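Local coordinates for protein induced by osmotic stress (Scheffersomyces stipitis, PDB 5YWN) that reduces haloketones and probably other carbonyl compounds to alcohols, with NADPH as the likely hydride donor, as a member of the dihydroflavonol-4-reductase branch of the extended short-chain dehydrogenases, at residues A128-V131 with P132-G136; S149-Y152 with E153-K156; L161-F164 with G165-Q168. The protein carries 1 engineered substitution. All coordinates share one frame; numbering follows the deposited sequence.

Interaction 1. Residues A128-V131 with P132-G136; sequences AMSV and PEELG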
ATOM      1  N   ALA A 128      -0.558  -6.983  -9.396  1.00 19.02           N
ATOM      2  CA  ALA A 128      -0.292  -8.404  -9.361  1.00 24.87           C
ATOM      3  C   ALA A 128      -1.354  -9.246 -10.074  1.00 23.81           C
ATOM      4  O   ALA A 128      -1.098 -10.305 -10.456  1.00 25.61           O
ATOM      5  CB  ALA A 128      -0.023  -8.911  -7.959  1.00 18.32           C
ATOM      6  N   MET A 129      -2.539  -8.711 -10.181  1.00 22.06           N
ATOM      7  CA  MET A 129      -3.691  -9.391 -10.654  1.00 21.87           C
ATOM      8  C   MET A 129      -4.079  -9.116 -12.091  1.00 26.54           C
ATOM      9  O   MET A 129      -4.964  -9.692 -12.605  1.00 25.27           O
ATOM     10  CB  MET A 129      -4.851  -9.026  -9.768  1.00 25.16           C
ATOM     11  CG  MET A 129      -4.598  -9.126  -8.293  1.00 23.05           C
ATOM     12  SD  MET A 129      -5.961  -8.572  -7.304  1.00 26.50           S
ATOM     13  CE  MET A 129      -5.876  -9.696  -5.971  1.00 23.98           C
ATOM     14  N   SER A 130      -3.372  -8.199 -12.693  1.00 27.01           N
ATOM     15  CA  SER A 130      -3.757  -7.587 -13.913  1.00 28.73           C
ATOM     16  C   SER A 130      -2.627  -7.016 -14.734  1.00 28.71           C
ATOM     17  O   SER A 130      -1.530  -7.004 -14.327  1.00 23.39           O
ATOM     18  CB  SER A 130      -4.715  -6.473 -13.614  1.00 34.23           C
ATOM     19  OG  SER A 130      -5.600  -6.322 -14.669  1.00 39.93           O
ATOM     20  N   VAL A 131      -3.000  -6.478 -15.882  1.00 27.79           N
ATOM     21  CA  VAL A 131      -2.138  -5.736 -16.760  1.00 28.72           C
ATOM     22  C   VAL A 131      -2.754  -4.395 -17.044  1.00 29.97           C
ATOM     23  O   VAL A 131      -3.922  -4.221 -16.899  1.00 31.01           O
ATOM     24  CB  VAL A 131      -1.895  -6.460 -18.087  1.00 28.83           C
ATOM     25  CG1 VAL A 131      -1.122  -7.691 -17.870  1.00 30.22           C
ATOM     26  CG2 VAL A 131      -3.197  -6.789 -18.758  1.00 29.03           C
ATOM     27  N   PRO A 132      -1.980  -3.443 -17.489  1.00 30.35           N
ATOM     28  CA  PRO A 132      -2.438  -2.076 -17.436  1.00 32.33           C
ATOM     29  C   PRO A 132      -3.711  -1.840 -18.216  1.00 35.64           C
ATOM     30  O   PRO A 132      -4.637  -1.338 -17.660  1.00 34.61           O
ATOM     31  CB  PRO A 132      -1.293  -1.326 -18.086  1.00 35.51           C
ATOM     32  CG  PRO A 132      -0.129  -2.109 -17.737  1.00 29.09           C
ATOM     33  CD  PRO A 132      -0.563  -3.506 -17.807  1.00 27.29           C
ATOM     34  N   GLU A 133      -3.790  -2.333 -19.430  1.00 35.35           N
ATOM     35  CA  GLU A 133      -4.972  -2.143 -20.232  1.00 35.06           C
ATOM     36  C   GLU A 133      -6.256  -2.723 -19.611  1.00 39.78           C
ATOM     37  O   GLU A 133      -7.311  -2.293 -19.932  1.00 42.72           O
ATOM     38  CB  GLU A 133      -4.747  -2.663 -21.626  1.00 39.72           C
ATOM     39  CG  GLU A 133      -4.262  -4.105 -21.721  1.00 43.20           C
ATOM     40  CD  GLU A 133      -2.758  -4.281 -21.487  1.00 42.61           C
ATOM     41  OE1 GLU A 133      -2.188  -3.681 -20.589  1.00 41.04           O
ATOM     42  OE2 GLU A 133      -2.156  -5.049 -22.218  1.00 47.13           O
ATOM     43  N   GLU A 134      -6.146  -3.741 -18.791  1.00 30.00           N
ATOM     44  CA  GLU A 134      -7.246  -4.336 -18.085  1.00 30.00           C
ATOM     45  C   GLU A 134      -7.871  -3.521 -17.007  1.00 30.00           C
ATOM     46  O   GLU A 134      -9.043  -3.604 -16.813  1.00 30.00           O
ATOM     47  CB  GLU A 134      -6.909  -5.688 -17.540  1.00 20.00           C
ATOM     48  CG  GLU A 134      -6.720  -6.709 -18.610  1.00 20.00           C
ATOM     49  CD  GLU A 134      -6.331  -8.097 -18.081  1.00 20.00           C
ATOM     50  OE1 GLU A 134      -6.403  -8.362 -16.843  1.00 20.00           O
ATOM     51  OE2 GLU A 134      -5.974  -8.919 -18.960  1.00 20.00           O
ATOM     52  N   LEU A 135      -7.073  -2.768 -16.285  1.00 31.09           N
ATOM     53  CA  LEU A 135      -7.539  -2.059 -15.131  1.00 32.70           C
ATOM     54  C   LEU A 135      -8.606  -1.037 -15.444  1.00 35.12           C
ATOM     55  O   LEU A 135      -9.406  -0.721 -14.626  1.00 37.69           O
ATOM     56  CB  LEU A 135      -6.389  -1.390 -14.374  1.00 35.41           C
ATOM     57  CG  LEU A 135      -5.434  -2.282 -13.614  1.00 33.90           C
ATOM     58  CD1 LEU A 135      -4.311  -1.527 -13.011  1.00 29.42           C
ATOM     59  CD2 LEU A 135      -6.068  -3.169 -12.595  1.00 29.22           C
ATOM     60  N   GLY A 136      -8.537  -0.487 -16.629  1.00 33.68           N
ATOM     61  CA  GLY A 136      -9.447   0.520 -17.077  1.00 30.08           C
ATOM     62  C   GLY A 136     -10.561   0.008 -17.934  1.00 29.16           C
ATOM     63  O   GLY A 136     -11.246   0.764 -18.509  1.00 32.20           O
TER
HETATM   64  O   HOH W   1      -6.526 -10.715 -14.736  1.00 33.50           O
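V131 O accepts a hydrogen bond from E134 N at 3.0 Å as the loop turns into the short helix 132-135; the N-H...O angle is only 132°. Within that weakly bonded helix, L135 N bonds to P132 O. The E134 side chain reaches back over the residues before the turn. S130 OG donates to E134 OE1 at 3.1 Å. It meets the carboxylate on its anti side, 31° out of plane. Water 1 also donates to E134 OE1, and it donates to M129 O as well. E134 OE1 is thus tied to S130 directly and to M129 O through the water. E134 reaches them with an extended chain (chi2 178°). E134 CD lies 3.5 Å from V131 CG2, the two side chains crossing at a slant. V131 CG2 is also 3.7 Å from E133 CD, where the bent chain of E133 turns back. S130 CB packs on L135 CD2 at 3.7 Å. P132 and L135 both also touch F164 of helix 159-181. The arrangement is a tight turn into a short helix. It lies in the loop after strand 119-123 of the Rossmann-type sheet, with the L135 side chain about 9 Å from the bound NADP.

Interaction 2. Residues S149-Y152 with E153-K156; sequences SLSY and EQSK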
ATOM      1  N   SER A 149      -0.995 -11.655 -16.290  1.00 22.01           N
ATOM      2  CA  SER A 149      -0.348 -12.372 -17.337  1.00 29.39           C
ATOM      3  C   SER A 149       0.995 -11.833 -17.797  1.00 29.35           C
ATOM      4  O   SER A 149       1.600 -12.418 -18.631  1.00 28.76           O
ATOM      5  CB  SER A 149      -1.285 -12.531 -18.525  1.00 32.33           C
ATOM      6  OG  SER A 149      -1.692 -11.334 -19.052  1.00 31.54           O
ATOM      7  N   LEU A 150       1.430 -10.711 -17.269  1.00 26.77           N
ATOM      8  CA  LEU A 150       2.684 -10.145 -17.683  1.00 26.65           C
ATOM      9  C   LEU A 150       3.853 -11.038 -17.370  1.00 28.02           C
ATOM     10  O   LEU A 150       3.963 -11.537 -16.310  1.00 23.81           O
ATOM     11  CB  LEU A 150       2.919  -8.838 -17.004  1.00 24.63           C
ATOM     12  CG  LEU A 150       4.022  -7.921 -17.486  1.00 25.84           C
ATOM     13  CD1 LEU A 150       3.668  -7.348 -18.837  1.00 27.44           C
ATOM     14  CD2 LEU A 150       4.111  -6.811 -16.488  1.00 25.98           C
ATOM     15  N   SER A 151       4.719 -11.187 -18.345  1.00 24.46           N
ATOM     16  CA  SER A 151       5.953 -11.928 -18.223  1.00 23.90           C
ATOM     17  C   SER A 151       7.077 -11.143 -17.595  1.00 22.96           C
ATOM     18  O   SER A 151       7.104  -9.975 -17.689  1.00 23.58           O
ATOM     19  CB  SER A 151       6.371 -12.460 -19.574  1.00 22.99           C
ATOM     20  OG  SER A 151       6.931 -11.505 -20.356  1.00 19.98           O
ATOM     21  N   TYR A 152       8.020 -11.827 -17.011  1.00 21.90           N
ATOM     22  CA  TYR A 152       9.170 -11.189 -16.446  1.00 24.17           C
ATOM     23  C   TYR A 152       9.966 -10.446 -17.530  1.00 24.53           C
ATOM     24  O   TYR A 152      10.391  -9.363 -17.336  1.00 22.74           O
ATOM     25  CB  TYR A 152      10.044 -12.190 -15.728  1.00 25.40           C
ATOM     26  CG  TYR A 152      11.180 -11.601 -14.913  1.00 29.05           C
ATOM     27  CD1 TYR A 152      12.384 -11.266 -15.489  1.00 27.45           C
ATOM     28  CD2 TYR A 152      11.050 -11.397 -13.585  1.00 28.01           C
ATOM     29  CE1 TYR A 152      13.405 -10.759 -14.750  1.00 30.19           C
ATOM     30  CE2 TYR A 152      12.072 -10.894 -12.839  1.00 30.87           C
ATOM     31  CZ  TYR A 152      13.249 -10.559 -13.431  1.00 29.98           C
ATOM     32  OH  TYR A 152      14.241 -10.029 -12.684  1.00 29.00           O
ATOM     33  N   GLU A 153      10.109 -11.053 -18.679  1.00 23.00           N
ATOM     34  CA  GLU A 153      10.806 -10.422 -19.772  1.00 24.79           C
ATOM     35  C   GLU A 153      10.115  -9.111 -20.237  1.00 26.01           C
ATOM     36  O   GLU A 153      10.754  -8.123 -20.421  1.00 26.74           O
ATOM     37  CB  GLU A 153      10.969 -11.385 -20.930  1.00 24.05           C
ATOM     38  CG  GLU A 153      11.501 -10.710 -22.153  1.00 32.81           C
ATOM     39  CD  GLU A 153      11.829 -11.644 -23.301  1.00 40.25           C
ATOM     40  OE1 GLU A 153      12.300 -11.126 -24.313  1.00 42.55           O
ATOM     41  OE2 GLU A 153      11.617 -12.839 -23.176  1.00 33.54           O
ATOM     42  N   GLN A 154       8.806  -9.138 -20.359  1.00 23.38           N
ATOM     43  CA  GLN A 154       8.040  -7.957 -20.670  1.00 27.77           C
ATOM     44  C   GLN A 154       8.166  -6.908 -19.563  1.00 25.00           C
ATOM     45  O   GLN A 154       8.229  -5.751 -19.810  1.00 24.74           O
ATOM     46  CB  GLN A 154       6.582  -8.279 -20.884  1.00 28.39           C
ATOM     47  CG  GLN A 154       6.250  -9.246 -21.973  1.00 29.36           C
ATOM     48  CD  GLN A 154       4.746  -9.595 -22.037  1.00 42.10           C
ATOM     49  OE1 GLN A 154       4.154 -10.130 -21.118  1.00 30.66           O
ATOM     50  NE2 GLN A 154       4.145  -9.281 -23.171  1.00 48.14           N
ATOM     51  N   SER A 155       8.179  -7.366 -18.338  1.00 24.28           N
ATOM     52  CA  SER A 155       8.183  -6.487 -17.199  1.00 21.87           C
ATOM     53  C   SER A 155       9.421  -5.616 -17.136  1.00 24.21           C
ATOM     54  O   SER A 155       9.348  -4.545 -16.695  1.00 24.93           O
ATOM     55  CB  SER A 155       7.909  -7.237 -15.933  1.00 21.70           C
ATOM     56  OG  SER A 155       9.052  -7.734 -15.429  1.00 28.16           O
ATOM     57  N   LYS A 156      10.526  -6.098 -17.655  1.00 19.97           N
ATOM     58  CA  LYS A 156      11.795  -5.405 -17.683  1.00 28.35           C
ATOM     59  C   LYS A 156      11.864  -4.093 -18.493  1.00 27.26           C
ATOM     60  O   LYS A 156      12.647  -3.262 -18.244  1.00 24.84           O
ATOM     61  CB  LYS A 156      12.937  -6.326 -18.139  1.00 26.63           C
ATOM     62  CG  LYS A 156      13.248  -7.496 -17.268  1.00 28.11           C
ATOM     63  CD  LYS A 156      14.237  -8.458 -17.895  1.00 35.47           C
ATOM     64  CE  LYS A 156      15.630  -7.906 -17.900  1.00 39.22           C
ATOM     65  NZ  LYS A 156      16.647  -8.683 -18.627  1.00 37.00           N
TER
HETATM   66  O   HOH W   2       2.787 -12.514 -21.485  1.00 37.02           O
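Q154 OE1 is gripped by two donors, S151 N and water 2. The S151 N bond to Q154 OE1 is 3.0 Å and nearly straight (173°), and it lies in the carbonyl plane on a lone pair. This bond is one half of a capping box at the start of helix 152-155. In the other half S151, the N-cap residue, accepts from Q154 N through OG at 3.0 Å. The position of OG is less certain, because it sits too close to a neighbouring carbon in the model. Water 2 also donates to S149 O, so it bridges that carbonyl to the amide oxygen. Q154 CG stands anti to its carbonyl carbon (chi1 -59°), and the chain runs extended through chi2. This carries the amide back to the N-cap. L150 packs beside the box: L150 CD1 is 3.7 Å from Q154 CB, and L150 CD2 is 3.9 Å from S155 CB. L150 also touches L161 and F164 of helix 159-181. The Y152 ring and the K156 chain cross at an angle, with Y152 CE1 4.0 Å from K156 CD, while Y152 OH bonds to E92 of helix 91-113. Y152 O takes two donors from the same face of its plane: K156 N, and S155 OG at 2.8 Å.

Interaction 3. Residues L161-F164 with G165-Q168; sequences LAYF and GSKQ. With NAP (NADP nicotinamide-adenine-dinucleotide phosphate), chain B.
The Y163 ring carries K167 CG over one face, in a CH-pi contact one helical turn along. K167 CG is 4.0 Å from the centroid of the Y163 ring, 19° off the ring normal. K167 CG is offset toward the rim, 3.8 Å from Y163 CZ. Y163 CG is anti to the backbone N (chi1 177°), which sends the ring along the helix toward K167. The lysine chain bends at chi2 and chi3, so that it passes across the ring before reaching the cofactor. Y163 OH ends 3.4 Å from C6N of the nicotinamide ring. K167 NZ bonds to T123 O and lies beside O2D of the nicotinamide ribose, though that distance is too short in the model to be trusted. The spacing is that of the Tyr-x-x-x-Lys motif of short-chain dehydrogenases, in which, as in relatives, the tyrosine usually acts as the catalytic acid/base and the lysine holds the nicotinamide ribose. Y163 O accepts from K167 N and, at 2.7 Å, from S166 OG. With an alanine at Y163, the K167 chain would probably lose the face it packs on, and the nicotinamide its nearby hydroxyl. Around this part of helix 159-181, A162 and S166 pack on helix 91-113. L161 and F164 meet helix 132-135, and K167 reaches the end of strand 119-123.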
ATOM      1  N   LEU A 161       5.910  -1.093 -16.114  1.00 24.35           N
ATOM      2  CA  LEU A 161       5.804  -2.512 -16.296  1.00 22.25           C
ATOM      3  C   LEU A 161       6.647  -3.271 -15.309  1.00 20.72           C
ATOM      4  O   LEU A 161       6.250  -4.256 -14.861  1.00 24.19           O
ATOM      5  CB  LEU A 161       6.134  -2.929 -17.691  1.00 25.95           C
ATOM      6  CG  LEU A 161       5.059  -2.784 -18.743  1.00 24.79           C
ATOM      7  CD1 LEU A 161       5.415  -3.332 -20.087  1.00 22.69           C
ATOM      8  CD2 LEU A 161       3.699  -3.187 -18.268  1.00 24.71           C
ATOM      9  N   ALA A 162       7.794  -2.751 -14.966  1.00 21.75           N
ATOM     10  CA  ALA A 162       8.615  -3.322 -13.968  1.00 22.02           C
ATOM     11  C   ALA A 162       7.927  -3.362 -12.605  1.00 21.23           C
ATOM     12  O   ALA A 162       7.996  -4.320 -11.968  1.00 20.97           O
ATOM     13  CB  ALA A 162       9.910  -2.603 -13.889  1.00 25.40           C
ATOM     14  N   TYR A 163       7.230  -2.312 -12.222  1.00 23.71           N
ATOM     15  CA  TYR A 163       6.477  -2.303 -10.971  1.00 20.56           C
ATOM     16  C   TYR A 163       5.400  -3.347 -10.988  1.00 20.32           C
ATOM     17  O   TYR A 163       5.295  -4.066 -10.088  1.00 21.27           O
ATOM     18  CB  TYR A 163       5.869  -0.955 -10.646  1.00 23.75           C
ATOM     19  CG  TYR A 163       5.024  -0.940  -9.403  1.00 23.77           C
ATOM     20  CD1 TYR A 163       5.586  -0.934  -8.170  1.00 21.54           C
ATOM     21  CD2 TYR A 163       3.667  -0.953  -9.482  1.00 25.35           C
ATOM     22  CE1 TYR A 163       4.816  -0.930  -7.045  1.00 22.43           C
ATOM     23  CE2 TYR A 163       2.881  -0.924  -8.357  1.00 22.74           C
ATOM     24  CZ  TYR A 163       3.469  -0.934  -7.143  1.00 22.68           C
ATOM     25  OH  TYR A 163       2.702  -0.933  -6.072  1.00 25.44           O
ATOM     26  N   PHE A 164       4.687  -3.471 -12.078  1.00 18.72           N
ATOM     27  CA  PHE A 164       3.657  -4.462 -12.216  1.00 20.70           C
ATOM     28  C   PHE A 164       4.239  -5.852 -12.036  1.00 21.26           C
ATOM     29  O   PHE A 164       3.730  -6.619 -11.315  1.00 23.49           O
ATOM     30  CB  PHE A 164       3.070  -4.399 -13.618  1.00 23.21           C
ATOM     31  CG  PHE A 164       1.806  -3.637 -13.733  1.00 24.16           C
ATOM     32  CD1 PHE A 164       1.815  -2.291 -13.807  1.00 24.97           C
ATOM     33  CD2 PHE A 164       0.617  -4.282 -13.829  1.00 22.31           C
ATOM     34  CE1 PHE A 164       0.660  -1.597 -13.941  1.00 24.98           C
ATOM     35  CE2 PHE A 164      -0.538  -3.598 -13.959  1.00 22.76           C
ATOM     36  CZ  PHE A 164      -0.520  -2.252 -14.017  1.00 24.72           C
ATOM     37  N   GLY A 165       5.340  -6.125 -12.686  1.00 20.67           N
ATOM     38  CA  GLY A 165       6.037  -7.351 -12.542  1.00 22.32           C
ATOM     39  C   GLY A 165       6.571  -7.585 -11.156  1.00 21.35           C
ATOM     40  O   GLY A 165       6.424  -8.633 -10.675  1.00 22.66           O
ATOM     41  N   SER A 166       7.095  -6.558 -10.530  1.00 19.65           N
ATOM     42  CA  SER A 166       7.673  -6.674  -9.223  1.00 24.76           C
ATOM     43  C   SER A 166       6.642  -7.196  -8.240  1.00 23.91           C
ATOM     44  O   SER A 166       6.949  -8.008  -7.468  1.00 24.16           O
ATOM     45  CB  SER A 166       8.247  -5.345  -8.698  1.00 23.19           C
ATOM     46  OG  SER A 166       7.315  -4.412  -8.324  1.00 26.60           O
ATOM     47  N   LYS A 167       5.441  -6.692  -8.311  1.00 20.35           N
ATOM     48  CA  LYS A 167       4.392  -7.143  -7.455  1.00 20.58           C
ATOM     49  C   LYS A 167       3.886  -8.566  -7.722  1.00 20.14           C
ATOM     50  O   LYS A 167       3.782  -9.330  -6.845  1.00 20.79           O
ATOM     51  CB  LYS A 167       3.267  -6.110  -7.370  1.00 21.16           C
ATOM     52  CG  LYS A 167       3.667  -4.697  -7.112  1.00 22.13           C
ATOM     53  CD  LYS A 167       4.403  -4.491  -5.828  1.00 23.54           C
ATOM     54  CE  LYS A 167       3.642  -5.011  -4.672  1.00 27.37           C
ATOM     55  NZ  LYS A 167       4.231  -4.630  -3.390  1.00 28.31           N
ATOM     56  N   GLN A 168       3.647  -8.889  -8.972  1.00 21.42           N
ATOM     57  CA  GLN A 168       3.187 -10.177  -9.330  1.00 19.80           C
ATOM     58  C   GLN A 168       4.174 -11.259  -8.925  1.00 19.97           C
ATOM     59  O   GLN A 168       3.788 -12.176  -8.353  1.00 20.59           O
ATOM     60  CB  GLN A 168       2.994 -10.243 -10.840  1.00 23.33           C
ATOM     61  CG  GLN A 168       2.455 -11.550 -11.367  1.00 20.50           C
ATOM     62  CD  GLN A 168       2.806 -11.864 -12.818  1.00 28.99           C
ATOM     63  OE1 GLN A 168       2.887 -12.997 -13.182  1.00 27.52           O
ATOM     64  NE2 GLN A 168       2.979 -10.857 -13.623  1.00 22.81           N
TER
HETATM   65  PA  NAP B 401       5.913   4.632  -0.577  1.00 25.43           P
HETATM   66  O1A NAP B 401       5.125   5.658   0.201  1.00 24.87           O
HETATM   67  O2A NAP B 401       7.054   5.073  -1.463  1.00 27.30           O
HETATM   68  O5B NAP B 401       6.473   3.535   0.459  1.00 25.65           O
HETATM   69  C5B NAP B 401       7.590   2.718   0.113  1.00 29.11           C
HETATM   70  C4B NAP B 401       8.481   2.520   1.334  1.00 27.40           C
HETATM   71  O4B NAP B 401       9.267   1.334   1.180  1.00 28.83           O
HETATM   72  C3B NAP B 401       9.434   3.690   1.524  1.00 29.98           C
HETATM   73  O3B NAP B 401       9.200   4.335   2.780  1.00 31.97           O
HETATM   74  C2B NAP B 401      10.834   3.111   1.471  1.00 27.18           C
HETATM   75  O2B NAP B 401      11.534   3.367   2.686  1.00 28.78           O
HETATM   76  C1B NAP B 401      10.668   1.615   1.250  1.00 28.47           C
HETATM   77  N9A NAP B 401      11.333   1.209  -0.014  1.00 30.58           N
HETATM   78  C8A NAP B 401      10.970   1.599  -1.251  1.00 30.14           C
HETATM   79  N7A NAP B 401      11.787   1.047  -2.186  1.00 29.22           N
HETATM   80  C5A NAP B 401      12.693   0.288  -1.544  1.00 29.03           C
HETATM   81  C6A NAP B 401      13.839  -0.568  -1.928  1.00 29.78           C
HETATM   82  N6A NAP B 401      14.190  -0.726  -3.228  1.00 32.69           N
HETATM   83  N1A NAP B 401      14.523  -1.184  -0.939  1.00 30.57           N
HETATM   84  C2A NAP B 401      14.192  -1.041   0.359  1.00 28.67           C
HETATM   85  N3A NAP B 401      13.163  -0.278   0.772  1.00 31.59           N
HETATM   86  C4A NAP B 401      12.390   0.398  -0.111  1.00 29.16           C
HETATM   87  O3  NAP B 401       4.882   3.777  -1.472  1.00 26.76           O
HETATM   88  PN  NAP B 401       3.383   3.503  -0.952  1.00 24.11           P
HETATM   89  O1N NAP B 401       2.421   4.143  -1.924  1.00 25.88           O
HETATM   90  O2N NAP B 401       3.319   3.856   0.515  1.00 20.65           O
HETATM   91  O5D NAP B 401       3.250   1.904  -1.091  1.00 26.85           O
HETATM   92  C5D NAP B 401       3.333   1.068   0.062  1.00 28.39           C
HETATM   93  C4D NAP B 401       3.230  -0.395  -0.350  1.00 20.40           C
HETATM   94  O4D NAP B 401       1.879  -0.716  -0.698  1.00 23.84           O
HETATM   95  C3D NAP B 401       4.107  -0.705  -1.554  1.00 26.34           C
HETATM   96  O3D NAP B 401       5.125  -1.650  -1.209  1.00 24.14           O
HETATM   97  C2D NAP B 401       3.186  -1.271  -2.616  1.00 23.48           C
HETATM   98  O2D NAP B 401       3.601  -2.587  -2.998  1.00 26.51           O
HETATM   99  C1D NAP B 401       1.795  -1.302  -2.002  1.00 21.38           C
HETATM  100  N1N NAP B 401       0.856  -0.552  -2.842  1.00 21.83           N
HETATM  101  C2N NAP B 401       0.653   0.751  -2.611  1.00 25.77           C
HETATM  102  C3N NAP B 401      -0.233   1.481  -3.396  1.00 24.14           C
HETATM  103  C7N NAP B 401      -0.454   2.940  -3.130  1.00 23.03           C
HETATM  104  O7N NAP B 401      -1.030   3.619  -3.965  1.00 23.40           O
HETATM  105  N7N NAP B 401      -0.014   3.459  -1.985  1.00 27.07           N
HETATM  106  C4N NAP B 401      -0.909   0.847  -4.427  1.00 21.46           C
HETATM  107  C5N NAP B 401      -0.682  -0.504  -4.647  1.00 21.80           C
HETATM  108  C6N NAP B 401       0.214  -1.187  -3.832  1.00 21.03           C
HETATM  109  P2B NAP B 401      12.418   4.702   2.853  1.00 30.98           P
HETATM  110  O1X NAP B 401      13.467   4.318   3.870  1.00 32.07           O
HETATM  111  O2X NAP B 401      12.958   4.957   1.467  1.00 27.07           O
HETATM  112  O3X NAP B 401      11.430   5.735   3.337  1.00 27.27           O
HETATM  113  O   HOH W   3       2.162  -8.009 -13.169  1.00 26.57           O

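In the fold
The three contacts follow one another along the chain and lie on the same side of its centre. Interaction 3 is close to both others, with its centre about 8 Å from that of interaction 2 and about 11 Å from that of interaction 1. F164 joins it to interaction 1: S130 O is 3.5 Å from F164 CD2. Q168 joins it to interaction 2, with Q168 NE2 2.9 Å from L150 O in a probable hydrogen bond. Interactions 1 and 2 touch more lightly, V131 CG1 lying 3.9 Å from S149 OG. Interaction 3 alone meets the NADP, through Y163 and K167. The Y152 side chain in interaction 2 is about 13 Å from the cofactor.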